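Local coordinates for protein multisubunit Na+/H+ antiporter, A subunit (Anoxybacillus flavithermus, PDB 6Z16) that forms part of a multisubunit membrane antiporter that probably exchanges sodium ions for protons across the bacterial cell membrane, at residues E652-T666 / S678-L692. Sequence-based numbering, arbitrary orientation.
With PTY (phosphatidylethanolamine), chain U.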
# COMPACT_ATOMS: atom_id res chain seq x y z
N GLU A 652 24.69 11.17 40.04
CA GLU A 652 24.93 9.97 40.83
C GLU A 652 24.94 10.27 42.32
O GLU A 652 24.51 9.43 43.11
CB GLU A 652 26.25 9.32 40.40
CG GLU A 652 26.23 8.72 39.00
CD GLU A 652 26.54 9.73 37.91
OE1 GLU A 652 26.80 10.89 38.25
OE2 GLU A 652 26.52 9.36 36.72
N VAL A 653 25.39 11.47 42.71
CA VAL A 653 25.37 11.88 44.11
C VAL A 653 23.93 11.98 44.61
O VAL A 653 23.58 11.46 45.68
CB VAL A 653 26.12 13.21 44.29
CG1 VAL A 653 25.98 13.72 45.71
CG2 VAL A 653 27.58 13.05 43.94
N VAL A 654 23.08 12.64 43.83
CA VAL A 654 21.69 12.84 44.24
C VAL A 654 20.94 11.51 44.25
O VAL A 654 20.16 11.22 45.18
CB VAL A 654 21.01 13.87 43.33
CG1 VAL A 654 19.55 14.05 43.70
CG2 VAL A 654 21.74 15.20 43.41
N LEU A 655 21.22 10.64 43.28
CA LEU A 655 20.55 9.34 43.26
C LEU A 655 21.07 8.42 44.37
O LEU A 655 20.29 7.62 44.91
CB LEU A 655 20.71 8.71 41.88
CG LEU A 655 19.90 7.44 41.63
CD1 LEU A 655 18.45 7.72 41.87
CD2 LEU A 655 20.12 6.99 40.22
N ALA A 656 22.34 8.56 44.76
CA ALA A 656 22.86 7.79 45.88
C ALA A 656 22.22 8.23 47.19
O ALA A 656 21.92 7.38 48.04
CB ALA A 656 24.37 7.93 45.95
N ILE A 657 22.02 9.54 47.37
CA ILE A 657 21.29 10.05 48.54
C ILE A 657 19.86 9.51 48.56
O ILE A 657 19.34 9.13 49.61
CB ILE A 657 21.34 11.59 48.54
CG1 ILE A 657 22.77 12.07 48.78
CG2 ILE A 657 20.41 12.18 49.59
CD1 ILE A 657 22.97 13.54 48.53
N GLY A 658 19.24 9.40 47.38
CA GLY A 658 17.90 8.84 47.30
C GLY A 658 17.83 7.37 47.70
O GLY A 658 16.93 6.97 48.45
N ILE A 659 18.77 6.55 47.23
CA ILE A 659 18.65 5.14 47.60
C ILE A 659 19.15 4.88 49.02
O ILE A 659 18.72 3.90 49.63
CB ILE A 659 19.36 4.17 46.64
CG1 ILE A 659 20.86 4.14 46.80
CG2 ILE A 659 19.15 4.60 45.25
CD1 ILE A 659 21.47 2.97 46.06
N LEU A 660 20.01 5.75 49.57
CA LEU A 660 20.29 5.69 51.00
C LEU A 660 19.05 6.01 51.82
O LEU A 660 18.82 5.38 52.85
CB LEU A 660 21.43 6.64 51.35
CG LEU A 660 22.82 6.19 50.94
CD1 LEU A 660 23.85 7.28 51.12
CD2 LEU A 660 23.20 4.98 51.75
N ALA A 661 18.23 6.96 51.35
CA ALA A 661 16.97 7.25 52.03
C ALA A 661 16.01 6.07 51.97
O ALA A 661 15.34 5.76 52.96
CB ALA A 661 16.33 8.49 51.41
N ALA A 662 15.96 5.38 50.83
CA ALA A 662 15.07 4.22 50.71
C ALA A 662 15.57 3.04 51.54
O ALA A 662 14.77 2.29 52.12
CB ALA A 662 14.92 3.84 49.24
N THR A 663 16.89 2.87 51.63
CA THR A 663 17.49 1.84 52.48
C THR A 663 17.22 2.10 53.96
O THR A 663 16.86 1.19 54.72
CB THR A 663 18.99 1.80 52.19
OG1 THR A 663 19.20 1.35 50.85
CG2 THR A 663 19.72 0.94 53.14
N VAL A 664 17.38 3.35 54.39
CA VAL A 664 17.12 3.70 55.78
C VAL A 664 15.64 3.56 56.10
O VAL A 664 15.27 3.07 57.18
CB VAL A 664 17.67 5.11 56.07
CG1 VAL A 664 17.20 5.63 57.39
CG2 VAL A 664 19.18 5.06 56.08
N THR A 665 14.75 3.90 55.16
CA THR A 665 13.34 3.69 55.47
C THR A 665 12.88 2.26 55.25
O THR A 665 11.73 1.96 55.59
CB THR A 665 12.44 4.64 54.68
OG1 THR A 665 11.10 4.54 55.19
CG2 THR A 665 12.39 4.25 53.24
N THR A 666 13.70 1.38 54.69
CA THR A 666 13.31 -0.02 54.73
C THR A 666 13.91 -0.78 55.90
O THR A 666 13.44 -1.89 56.18
CB THR A 666 13.65 -0.75 53.42
OG1 THR A 666 12.95 -2.00 53.38
CG2 THR A 666 15.11 -1.07 53.32
N SER A 678 9.49 0.48 49.85
CA SER A 678 10.85 1.00 49.82
C SER A 678 11.79 0.09 49.06
O SER A 678 12.71 0.58 48.40
CB SER A 678 11.37 1.21 51.24
OG SER A 678 12.70 1.67 51.19
N LEU A 679 11.59 -1.23 49.13
CA LEU A 679 12.35 -2.15 48.29
C LEU A 679 12.03 -1.94 46.82
O LEU A 679 12.92 -2.02 45.96
CB LEU A 679 12.06 -3.59 48.71
CG LEU A 679 12.76 -4.70 47.93
CD1 LEU A 679 14.26 -4.56 48.03
CD2 LEU A 679 12.32 -6.04 48.46
N GLY A 680 10.77 -1.64 46.52
CA GLY A 680 10.40 -1.23 45.17
C GLY A 680 11.12 0.03 44.72
O GLY A 680 11.63 0.08 43.60
N ALA A 681 11.19 1.03 45.59
CA ALA A 681 11.88 2.28 45.26
C ALA A 681 13.38 2.05 45.07
O ALA A 681 13.99 2.67 44.19
CB ALA A 681 11.64 3.32 46.35
N VAL A 682 13.96 1.15 45.86
CA VAL A 682 15.35 0.72 45.65
C VAL A 682 15.51 0.09 44.28
O VAL A 682 16.47 0.40 43.56
CB VAL A 682 15.80 -0.24 46.77
CG1 VAL A 682 17.13 -0.87 46.45
CG2 VAL A 682 15.93 0.48 48.08
N GLY A 683 14.56 -0.75 43.87
CA GLY A 683 14.65 -1.39 42.56
C GLY A 683 14.56 -0.41 41.40
O GLY A 683 15.37 -0.47 40.46
N TYR A 684 13.60 0.51 41.46
CA TYR A 684 13.46 1.48 40.38
C TYR A 684 14.61 2.48 40.35
O TYR A 684 15.02 2.93 39.28
CB TYR A 684 12.12 2.22 40.47
CG TYR A 684 10.92 1.33 40.22
CD1 TYR A 684 10.69 0.81 38.96
CD2 TYR A 684 9.99 1.07 41.21
CE1 TYR A 684 9.60 0.01 38.71
CE2 TYR A 684 8.90 0.27 40.97
CZ TYR A 684 8.71 -0.25 39.72
OH TYR A 684 7.62 -1.05 39.48
N ALA A 685 15.21 2.77 41.50
CA ALA A 685 16.36 3.65 41.48
C ALA A 685 17.65 2.94 41.08
O ALA A 685 18.56 3.58 40.55
CB ALA A 685 16.51 4.31 42.84
N VAL A 686 17.75 1.62 41.29
CA VAL A 686 18.84 0.86 40.70
C VAL A 686 18.71 0.84 39.18
O VAL A 686 19.70 0.96 38.45
CB VAL A 686 18.90 -0.56 41.30
CG1 VAL A 686 19.81 -1.48 40.51
CG2 VAL A 686 19.43 -0.50 42.72
N ALA A 687 17.47 0.77 38.69
CA ALA A 687 17.22 0.94 37.25
C ALA A 687 17.62 2.32 36.76
O ALA A 687 18.14 2.47 35.65
CB ALA A 687 15.75 0.67 36.94
N LEU A 688 17.41 3.35 37.58
CA LEU A 688 17.83 4.69 37.18
C LEU A 688 19.35 4.84 37.21
O LEU A 688 19.91 5.60 36.41
CB LEU A 688 17.15 5.74 38.05
CG LEU A 688 17.34 7.21 37.68
CD1 LEU A 688 16.85 7.47 36.26
CD2 LEU A 688 16.58 8.09 38.65
N PHE A 689 20.04 4.13 38.11
CA PHE A 689 21.49 4.02 38.03
C PHE A 689 21.93 3.35 36.74
O PHE A 689 22.93 3.75 36.13
CB PHE A 689 22.08 3.24 39.21
CG PHE A 689 22.26 4.04 40.46
CD1 PHE A 689 23.21 5.04 40.51
CD2 PHE A 689 21.56 3.72 41.61
CE1 PHE A 689 23.42 5.76 41.66
CE2 PHE A 689 21.77 4.43 42.77
CZ PHE A 689 22.70 5.45 42.79
N PHE A 690 21.23 2.29 36.34
CA PHE A 690 21.55 1.58 35.10
C PHE A 690 21.38 2.48 33.88
O PHE A 690 22.17 2.40 32.94
CB PHE A 690 20.68 0.34 34.98
CG PHE A 690 21.07 -0.79 35.89
CD1 PHE A 690 22.36 -0.87 36.40
CD2 PHE A 690 20.15 -1.76 36.25
CE1 PHE A 690 22.72 -1.90 37.24
CE2 PHE A 690 20.50 -2.79 37.08
CZ PHE A 690 21.79 -2.86 37.58
N VAL A 691 20.35 3.33 33.90
CA VAL A 691 20.21 4.38 32.88
C VAL A 691 21.40 5.32 32.93
O VAL A 691 22.02 5.64 31.91
CB VAL A 691 18.89 5.14 33.07
CG1 VAL A 691 18.83 6.33 32.13
CG2 VAL A 691 17.70 4.25 32.83
N LEU A 692 21.75 5.75 34.14
CA LEU A 692 22.75 6.80 34.31
C LEU A 692 24.18 6.29 34.12
O LEU A 692 25.06 7.09 33.79
CB LEU A 692 22.55 7.42 35.68
CG LEU A 692 23.29 8.68 36.10
CD1 LEU A 692 22.98 9.80 35.14
CD2 LEU A 692 22.79 9.03 37.48
C1 PTY U . 7.44 6.95 56.94
C2 PTY U . 1.93 4.97 57.45
C3 PTY U . 2.57 4.49 58.77
O4 PTY U . 8.53 6.95 55.98
C5 PTY U . 6.27 5.41 58.58
C6 PTY U . 7.31 5.55 57.49
O7 PTY U . 8.61 4.96 57.84
C8 PTY U . 9.41 5.46 58.82
O10 PTY U . 9.12 6.37 59.56
C11 PTY U . 10.70 4.70 58.88
C12 PTY U . 11.92 5.59 59.08
C13 PTY U . 12.07 6.64 57.99
C14 PTY U . 13.51 7.10 57.81
C15 PTY U . 13.66 8.31 56.92
C16 PTY U . 15.08 8.52 56.40
C17 PTY U . 15.32 9.90 55.84
C18 PTY U . 16.44 9.98 54.83
C19 PTY U . 17.82 9.64 55.37
C20 PTY U . 18.89 9.73 54.30
C21 PTY U . 20.31 9.53 54.78
C22 PTY U . 21.34 9.57 53.66
C23 PTY U . 22.75 9.23 54.11
C24 PTY U . 23.47 10.36 54.83
C25 PTY U . 23.87 11.50 53.91
C26 PTY U . 24.83 11.10 52.80
C30 PTY U . 9.19 8.09 55.83
C31 PTY U . 10.33 7.94 54.86
O30 PTY U . 8.92 9.11 56.40
C32 PTY U . 10.12 8.70 53.56
C33 PTY U . 11.32 8.64 52.65
C34 PTY U . 12.56 9.30 53.23
C35 PTY U . 12.84 10.68 52.66
C36 PTY U . 13.26 10.64 51.20
C37 PTY U . 13.76 11.98 50.69
C38 PTY U . 14.62 11.86 49.44
C39 PTY U . 15.31 13.17 49.08
C40 PTY U . 16.31 13.04 47.94
C41 PTY U . 15.69 12.63 46.62
C42 PTY U . 16.71 12.39 45.53
C43 PTY U . 16.15 11.84 44.25
C44 PTY U . 17.14 10.99 43.51
P1 PTY U . 4.87 3.29 59.45
O11 PTY U . 3.78 3.78 58.40
O12 PTY U . 4.47 3.88 60.80
O13 PTY U . 5.01 1.83 59.43
O14 PTY U . 6.23 4.03 59.00
N1 PTY U . 0.48 4.78 57.53
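An antiparallel hairpin of membrane helices in the MbhD-like region joins Leu655 of helix 652-666 to the ring of Phe689 on helix 678-692, the two axes approaching to 8.7 Å at 158°. The packing is knobs-into-holes: Leu655 enters the hole formed by Ala685, Leu688, Phe689 and Leu692, while Phe689 sits among Glu652, Leu655, Ala656 and Ile659. With CG of Leu655 anti to its backbone nitrogen (chi1 -172°), CD2 lies over the centre of the Phe689 ring, 3.6 Å from the centroid, a CH-pi contact; the other branch, CD1, meets Leu688 CD2 at 3.7 Å. Ile659 CG2 comes to the rim of the same ring, 3.6 Å from Phe689 CE2, and also touches Ala685 CB. Were Phe689 cut back to an alanine, Leu655 CD2 and Ile659 would be likely to lose their aromatic partner and a gap to open between the helices. Farther along, small residues bring the backbones together: CA of Ala662 and CA of Ser678 are 5.4 Å apart, and Ala662 CB packs on Val682 CG2 at 3.7 Å. Thr663 turns its hydroxyl back to Ile659 O (OG1 to O 2.9 Å), satisfying its donor within its own helix. A phosphatidylethanolamine chain runs along helix 652-666, its C44 ending 3.9 Å from Leu655 CD1. Cohesion here is therefore mainly apolar, with lipid tails extending the hydrophobic packing beyond the helix pair.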